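Local coordinates for protein mannan endo-1,4-beta-mannosidase (Bacillus subtilis, PDB 3CBW) that hydrolyses internal beta-1,4-mannosidic linkages in mannan, galactomannan and glucomannan, as a secreted endo-acting glycosidase of family 26, at residues 76-81 against 111-116; 86-91 against 148-153; 171-176 against 202-207. The protein carries 3 engineered substitutions. All coordinates share one frame; numbering follows the deposited sequence.

Contact 1. Residues 76-81 against 111-116; sequences DYARGW and ISLHLA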
# COMPACT_ATOMS: atom_id res chain seq x y z
N ASP A 76 -6.50 3.97 -5.62
CA ASP A 76 -7.02 4.39 -4.33
C ASP A 76 -8.51 4.65 -4.50
O ASP A 76 -8.93 5.43 -5.35
CB ASP A 76 -6.26 5.63 -3.83
CG ASP A 76 -6.53 5.95 -2.38
OD1 ASP A 76 -7.71 6.16 -2.01
OD2 ASP A 76 -5.54 6.03 -1.61
N TYR A 77 -9.32 3.93 -3.73
CA TYR A 77 -10.76 4.04 -3.82
C TYR A 77 -11.32 5.34 -3.23
O TYR A 77 -12.47 5.71 -3.53
CB TYR A 77 -11.41 2.93 -3.02
CG TYR A 77 -11.46 1.51 -3.55
CD1 TYR A 77 -11.26 1.19 -4.90
CD2 TYR A 77 -11.81 0.49 -2.68
CE1 TYR A 77 -11.39 -0.14 -5.35
CE2 TYR A 77 -11.96 -0.82 -3.11
CZ TYR A 77 -11.75 -1.13 -4.44
OH TYR A 77 -11.93 -2.44 -4.82
N ALA A 78 -10.57 6.00 -2.35
CA ALA A 78 -11.17 7.01 -1.49
C ALA A 78 -10.67 8.41 -1.79
O ALA A 78 -9.48 8.71 -1.65
CB ALA A 78 -10.95 6.66 -0.03
N ARG A 79 -11.60 9.27 -2.22
CA ARG A 79 -11.30 10.64 -2.53
C ARG A 79 -11.73 11.49 -1.33
O ARG A 79 -12.73 12.21 -1.37
CB ARG A 79 -12.02 11.07 -3.82
CG ARG A 79 -11.53 10.34 -5.12
CD ARG A 79 -12.13 8.93 -5.36
NE ARG A 79 -13.57 8.94 -5.15
CZ ARG A 79 -14.49 9.27 -6.07
NH1 ARG A 79 -14.14 9.53 -7.33
NH2 ARG A 79 -15.77 9.30 -5.72
N GLY A 80 -10.95 11.40 -0.26
CA GLY A 80 -11.39 11.88 1.06
C GLY A 80 -11.42 13.38 1.27
O GLY A 80 -11.82 13.84 2.34
N TRP A 81 -10.99 14.14 0.26
CA TRP A 81 -11.11 15.61 0.25
C TRP A 81 -12.51 16.07 -0.17
O TRP A 81 -12.85 17.23 0.05
CB TRP A 81 -10.06 16.23 -0.68
CG TRP A 81 -10.09 15.65 -2.06
CD1 TRP A 81 -10.82 16.10 -3.14
CD2 TRP A 81 -9.38 14.50 -2.51
NE1 TRP A 81 -10.59 15.29 -4.23
CE2 TRP A 81 -9.72 14.30 -3.87
CE3 TRP A 81 -8.48 13.61 -1.90
CZ2 TRP A 81 -9.18 13.25 -4.63
CZ3 TRP A 81 -7.95 12.57 -2.65
CH2 TRP A 81 -8.30 12.41 -4.00
N ILE A 111 -4.29 -1.65 -3.42
CA ILE A 111 -5.29 -0.63 -3.07
C ILE A 111 -4.93 0.08 -1.77
O ILE A 111 -4.63 -0.57 -0.76
CB ILE A 111 -6.71 -1.26 -2.97
CG1 ILE A 111 -7.13 -1.78 -4.36
CG2 ILE A 111 -7.73 -0.26 -2.43
CD1 ILE A 111 -8.38 -2.65 -4.38
N SER A 112 -4.95 1.41 -1.83
CA SER A 112 -4.86 2.27 -0.65
C SER A 112 -6.14 3.08 -0.51
O SER A 112 -7.00 3.03 -1.38
CB SER A 112 -3.65 3.21 -0.73
OG SER A 112 -3.73 4.07 -1.86
N LEU A 113 -6.26 3.81 0.60
CA LEU A 113 -7.48 4.54 0.91
C LEU A 113 -7.20 5.90 1.54
O LEU A 113 -6.81 5.98 2.70
CB LEU A 113 -8.34 3.75 1.90
CG LEU A 113 -8.76 2.33 1.51
CD1 LEU A 113 -9.26 1.54 2.70
CD2 LEU A 113 -9.81 2.37 0.41
N HIS A 114 -7.45 6.97 0.79
CA HIS A 114 -7.42 8.32 1.38
C HIS A 114 -8.78 8.63 2.01
O HIS A 114 -9.53 9.47 1.53
CB HIS A 114 -7.01 9.36 0.35
CG HIS A 114 -5.54 9.37 0.10
ND1 HIS A 114 -4.86 8.29 -0.42
CD2 HIS A 114 -4.60 10.33 0.31
CE1 HIS A 114 -3.58 8.58 -0.52
NE2 HIS A 114 -3.39 9.81 -0.09
N LEU A 115 -9.09 7.94 3.11
CA LEU A 115 -10.42 7.96 3.71
C LEU A 115 -10.85 9.33 4.15
O LEU A 115 -10.09 10.04 4.82
CB LEU A 115 -10.47 7.05 4.93
CG LEU A 115 -10.33 5.54 4.74
CD1 LEU A 115 -10.29 4.88 6.12
CD2 LEU A 115 -11.48 5.00 3.90
N ALA A 116 -12.09 9.68 3.81
CA ALA A 116 -12.75 10.83 4.43
C ALA A 116 -12.80 10.61 5.94
O ALA A 116 -12.69 9.47 6.42
CB ALA A 116 -14.13 11.02 3.84
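Both carboxylate oxygens of Asp76 are gripped twice near the C-terminal ends of two neighbouring parallel strands of the barrel. OD2 of Asp76 accepts from ND1 of His114 at 2.6 Å and from OG of Ser112 at 2.7 Å, and these donors approach from opposite faces of the carboxylate plane, which is turned 59° from the imidazole. Seen from the histidine, OD2 lies at the ring edge and in its plane. OD1 presents its syn lone pair to the backbone N of His114 (2.9 Å) and also takes the N-H of Ala78, closing an Asx turn. With CG opposite the backbone N (chi1 -168°), the Asp76 carboxylate is swung across to the second strand. Tyr77 and Ile111 pack on the helix side of the sheet, where Leu159 of helix 143-163 touches both: CG2 of Ile111 sits over the centre of the phenol ring, 4.2 Å from its centroid, while OH of Tyr77 is hydrogen-bonded to OD1 of Asn96. His114 is a probable substrate-binding residue, and its ring also meets those of Tyr49 and His175 edge-to-face. Four hydrogen bonds thus fix the carboxylate, and it in turn holds the rotation of the imidazole.

Contact 2. Residues 86-91 against 148-153; sequences NIEDSI and LNAMLS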
# COMPACT_ATOMS: atom_id res chain seq x y z
N ASN A 86 -23.34 12.07 1.25
CA ASN A 86 -23.11 10.96 2.17
C ASN A 86 -21.61 10.71 2.17
O ASN A 86 -20.97 10.78 1.11
CB ASN A 86 -23.87 9.71 1.72
CG ASN A 86 -25.38 9.89 1.79
OD1 ASN A 86 -25.92 10.37 2.78
ND2 ASN A 86 -26.07 9.49 0.72
N ILE A 87 -21.04 10.46 3.34
CA ILE A 87 -19.59 10.27 3.44
C ILE A 87 -19.06 9.17 2.50
O ILE A 87 -17.98 9.32 1.92
CB ILE A 87 -19.13 10.06 4.90
CG1 ILE A 87 -17.61 10.18 4.99
CG2 ILE A 87 -19.66 8.73 5.48
CD1 ILE A 87 -17.11 10.36 6.40
N GLU A 88 -19.83 8.10 2.32
CA GLU A 88 -19.39 7.00 1.47
C GLU A 88 -19.35 7.34 -0.03
O GLU A 88 -18.79 6.57 -0.81
CB GLU A 88 -20.16 5.70 1.77
CG GLU A 88 -21.62 5.71 1.35
CD GLU A 88 -22.58 6.29 2.39
OE1 GLU A 88 -22.16 7.06 3.30
OE2 GLU A 88 -23.79 5.98 2.30
N ASP A 89 -19.92 8.48 -0.43
CA ASP A 89 -19.81 8.94 -1.82
C ASP A 89 -18.35 9.21 -2.20
O ASP A 89 -18.01 9.25 -3.39
CB ASP A 89 -20.64 10.21 -2.06
CG ASP A 89 -22.13 10.01 -1.83
OD1 ASP A 89 -22.60 8.86 -1.78
OD2 ASP A 89 -22.82 11.04 -1.71
N SER A 90 -17.50 9.43 -1.20
CA SER A 90 -16.07 9.58 -1.41
C SER A 90 -15.40 8.31 -1.95
O SER A 90 -14.32 8.39 -2.49
CB SER A 90 -15.39 10.01 -0.10
OG SER A 90 -15.46 9.00 0.89
N ILE A 91 -16.04 7.16 -1.76
CA ILE A 91 -15.51 5.88 -2.23
C ILE A 91 -16.01 5.58 -3.63
O ILE A 91 -17.21 5.65 -3.89
CB ILE A 91 -15.96 4.74 -1.28
CG1 ILE A 91 -15.59 5.02 0.18
CG2 ILE A 91 -15.46 3.38 -1.77
CD1 ILE A 91 -14.11 5.06 0.46
N LEU A 148 -17.93 5.62 9.63
CA LEU A 148 -16.81 4.73 9.31
C LEU A 148 -17.31 3.44 8.66
O LEU A 148 -16.85 3.05 7.57
CB LEU A 148 -15.96 4.41 10.54
CG LEU A 148 -14.82 3.40 10.29
CD1 LEU A 148 -13.78 3.93 9.29
CD2 LEU A 148 -14.17 3.02 11.60
N ASN A 149 -18.29 2.80 9.29
CA ASN A 149 -18.81 1.55 8.77
C ASN A 149 -19.47 1.66 7.40
O ASN A 149 -19.36 0.74 6.60
CB ASN A 149 -19.70 0.87 9.80
CG ASN A 149 -18.91 0.29 10.95
OD1 ASN A 149 -17.73 -0.05 10.80
ND2 ASN A 149 -19.54 0.16 12.11
N ALA A 150 -20.10 2.80 7.12
CA ALA A 150 -20.66 3.04 5.79
C ALA A 150 -19.57 3.05 4.71
O ALA A 150 -19.74 2.50 3.62
CB ALA A 150 -21.45 4.34 5.75
N MET A 151 -18.44 3.69 5.02
CA MET A 151 -17.30 3.66 4.10
C MET A 151 -16.75 2.24 3.95
O MET A 151 -16.48 1.78 2.84
CB MET A 151 -16.18 4.59 4.59
CG MET A 151 -16.51 6.10 4.53
SD MET A 151 -15.07 7.25 4.83
CE MET A 151 -14.62 6.77 6.51
N LEU A 152 -16.55 1.56 5.07
CA LEU A 152 -15.98 0.22 5.03
C LEU A 152 -16.87 -0.72 4.22
O LEU A 152 -16.37 -1.58 3.50
CB LEU A 152 -15.75 -0.33 6.43
CG LEU A 152 -14.79 0.47 7.34
CD1 LEU A 152 -14.57 -0.27 8.65
CD2 LEU A 152 -13.45 0.74 6.65
N SER A 153 -18.19 -0.58 4.36
CA SER A 153 -19.12 -1.44 3.64
C SER A 153 -18.97 -1.28 2.14
O SER A 153 -18.97 -2.26 1.41
CB SER A 153 -20.55 -1.15 4.07
OG SER A 153 -21.43 -2.08 3.47
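A short 3-10 turn, residues 87-90, in the loop that leaves strand 72-79 of the TIM barrel, leans against one side of helix 143-163. Met151 carries most of the contact. Its SD lies 3.9 Å from CG1 of Ile87 and 4.0 Å from CD1 of the same residue, the two side chains meeting at a slant. A bend at the last torsion of Met151 (chi3 -61°) brings its CE up to O of Ala116. Glu88 approaches the helix differently: its CB is 3.7 Å from the backbone O of Ala150, and the chain then folds at chi2 (-86°), laying OE1 3.7 Å from CB of Ala150. Ile91 adds a looser touch, CG1 to CB of Met151 at 4.5 Å. No hydrogen bond joins the two segments directly. Within the turn, OG of Ser90 donates to O of Ile87 at 2.7 Å, and the same carbonyl also accepts from the backbone N of Ser90. Lys154, the next residue after Ser153, hydrogen-bonds through NZ to the carbonyl oxygens of Glu88 and Ile91. Leu148 and Leu152 face helix 194-214, whereas Ala116, just past strand 108-114, touches Ile87, Ser90 and Met151.

Contact 3. Residues 171-176 against 202-207; sequences FRPLHE and QLYKKI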
# COMPACT_ATOMS: atom_id res chain seq x y z
N PHE A 171 -3.38 -4.84 0.13
CA PHE A 171 -4.34 -3.90 0.74
C PHE A 171 -3.62 -3.11 1.81
O PHE A 171 -3.10 -3.69 2.78
CB PHE A 171 -5.52 -4.68 1.32
CG PHE A 171 -6.61 -3.81 1.88
CD1 PHE A 171 -7.29 -2.92 1.06
CD2 PHE A 171 -6.98 -3.91 3.21
CE1 PHE A 171 -8.30 -2.12 1.56
CE2 PHE A 171 -8.02 -3.13 3.72
CZ PHE A 171 -8.68 -2.22 2.90
N ARG A 172 -3.53 -1.81 1.60
CA ARG A 172 -2.68 -0.96 2.43
C ARG A 172 -3.51 0.17 3.04
O ARG A 172 -3.47 1.29 2.55
CB ARG A 172 -1.54 -0.42 1.56
CG ARG A 172 -0.51 0.42 2.30
CD ARG A 172 0.64 0.80 1.37
NE ARG A 172 0.25 1.70 0.29
CZ ARG A 172 0.42 3.02 0.28
NH1 ARG A 172 0.98 3.64 1.31
NH2 ARG A 172 0.03 3.72 -0.76
N PRO A 173 -4.24 -0.12 4.12
CA PRO A 173 -5.10 0.87 4.77
C PRO A 173 -4.35 1.69 5.81
O PRO A 173 -3.36 1.22 6.39
CB PRO A 173 -6.14 0.01 5.47
CG PRO A 173 -5.34 -1.20 5.92
CD PRO A 173 -4.34 -1.44 4.80
N LEU A 174 -4.82 2.91 6.08
CA LEU A 174 -4.37 3.68 7.25
C LEU A 174 -2.86 3.90 7.24
O LEU A 174 -2.18 3.75 8.26
CB LEU A 174 -4.81 3.01 8.55
CG LEU A 174 -6.30 2.72 8.72
CD1 LEU A 174 -6.50 1.93 10.00
CD2 LEU A 174 -7.13 3.99 8.74
N HIS A 175 -2.35 4.31 6.09
CA HIS A 175 -0.92 4.49 5.89
C HIS A 175 -0.41 5.80 6.49
O HIS A 175 -1.19 6.71 6.80
CB HIS A 175 -0.60 4.40 4.40
CG HIS A 175 -1.23 5.48 3.57
ND1 HIS A 175 -2.59 5.65 3.46
CD2 HIS A 175 -0.66 6.39 2.75
CE1 HIS A 175 -2.83 6.66 2.63
NE2 HIS A 175 -1.67 7.11 2.18
N GLU A 176 0.90 5.88 6.68
CA GLU A 176 1.56 7.10 7.17
C GLU A 176 0.96 7.61 8.48
O GLU A 176 0.83 8.81 8.71
CB GLU A 176 1.56 8.20 6.10
CG GLU A 176 2.30 7.76 4.85
CD GLU A 176 2.16 8.69 3.65
OE1 GLU A 176 1.67 9.84 3.80
OE2 GLU A 176 2.53 8.25 2.53
N GLN A 202 -6.29 -0.05 17.48
CA GLN A 202 -7.70 -0.45 17.53
C GLN A 202 -8.40 -0.22 16.20
O GLN A 202 -9.17 -1.07 15.75
CB GLN A 202 -8.41 0.30 18.65
CG GLN A 202 -7.94 -0.12 20.03
CD GLN A 202 -8.54 0.73 21.13
OE1 GLN A 202 -9.75 0.86 21.23
NE2 GLN A 202 -7.68 1.33 21.96
N LEU A 203 -8.11 0.91 15.56
CA LEU A 203 -8.73 1.21 14.27
C LEU A 203 -8.27 0.26 13.17
O LEU A 203 -9.08 -0.21 12.37
CB LEU A 203 -8.45 2.67 13.89
CG LEU A 203 -9.08 3.16 12.58
CD1 LEU A 203 -10.61 3.12 12.62
CD2 LEU A 203 -8.59 4.56 12.27
N TYR A 204 -6.98 -0.03 13.14
CA TYR A 204 -6.46 -0.96 12.16
C TYR A 204 -7.13 -2.33 12.36
O TYR A 204 -7.59 -2.95 11.39
CB TYR A 204 -4.95 -1.06 12.28
CG TYR A 204 -4.31 -1.90 11.21
CD1 TYR A 204 -3.54 -1.33 10.20
CD2 TYR A 204 -4.45 -3.29 11.23
CE1 TYR A 204 -2.94 -2.14 9.23
CE2 TYR A 204 -3.89 -4.08 10.29
CZ TYR A 204 -3.15 -3.52 9.29
OH TYR A 204 -2.57 -4.38 8.39
N LYS A 205 -7.19 -2.79 13.61
CA LYS A 205 -7.81 -4.09 13.89
C LYS A 205 -9.30 -4.09 13.57
O LYS A 205 -9.83 -5.10 13.11
CB LYS A 205 -7.58 -4.49 15.34
CG LYS A 205 -6.14 -4.77 15.66
CD LYS A 205 -6.05 -5.16 17.11
CE LYS A 205 -4.66 -5.08 17.65
NZ LYS A 205 -4.73 -5.29 19.12
N LYS A 206 -9.98 -2.96 13.77
CA LYS A 206 -11.39 -2.84 13.42
C LYS A 206 -11.59 -3.03 11.91
O LYS A 206 -12.50 -3.73 11.47
CB LYS A 206 -11.90 -1.48 13.86
CG LYS A 206 -13.35 -1.18 13.55
CD LYS A 206 -13.74 0.14 14.21
CE LYS A 206 -15.18 0.47 13.99
NZ LYS A 206 -16.08 -0.24 14.95
N ILE A 207 -10.71 -2.42 11.12
CA ILE A 207 -10.79 -2.60 9.68
C ILE A 207 -10.43 -4.04 9.30
O ILE A 207 -11.09 -4.64 8.45
CB ILE A 207 -9.95 -1.57 8.92
CG1 ILE A 207 -10.51 -0.16 9.17
CG2 ILE A 207 -9.87 -1.92 7.43
CD1 ILE A 207 -9.78 0.95 8.43
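Leu174 projects from the loop that follows barrel strand 169-172 into the side of helix 194-214, the next helix in the TIM-barrel order, and meets three of its residues. With CG opposite its own carbonyl carbon (chi1 -56°) and CD1 extending the chain (chi2 175°), the leucine reaches so far that CD1 lies 3.6 Å from CA of Tyr204, against the helix backbone itself. Ile207 comes to it tip to tip, its CD1 3.8 Å from CD1 of Leu174. Leu203 touches both branches, its CG 3.9 Å from CD1 of Leu174 and its CD2 equally close to CD2. Tyr204 takes a different course: CG stands anti to the backbone N (chi1 -174°), which sends the ring off the helix to meet Pro173 at a slant, CE1 to CG at 4.2 Å, and its OH is hydrogen-bonded to the backbone O of Tyr242. The contact is wholly apolar and buried. In the same chain segment, Arg172 bridges Asp249 and Glu275, the probable nucleophile, and the leucine lies two residues before Glu176, the probable proton donor. Earlier in the chain, on the strand, Phe171 offers its ring edge to the helix, CE2 lying 4.3 Å from CG2 of Ile207.

In the fold
The three contacts illustrate three levels of a TIM barrel: strand on strand (contact 1), loop on helix (contact 2), and strand end with its following loop on helix (contact 3). Strands 108-114 and 169-172 pair, O of Ile111 receiving N of Arg172 at 2.9 Å, and CE1 of His114 lies 3.6 Å from NE2 of His175, in what is probably the substrate cleft. Contact 3 also holds Glu176, the probable proton donor; the side chain of Pro173 is about 11 Å from that of Glu275, the probable nucleophile. Contact 2 stands farther out, joined to contact 1 by NE of Arg79, 2.8 Å from O of Ser90, and to contact 3 where CD2 of Leu148 is 3.7 Å from CD1 of Leu203.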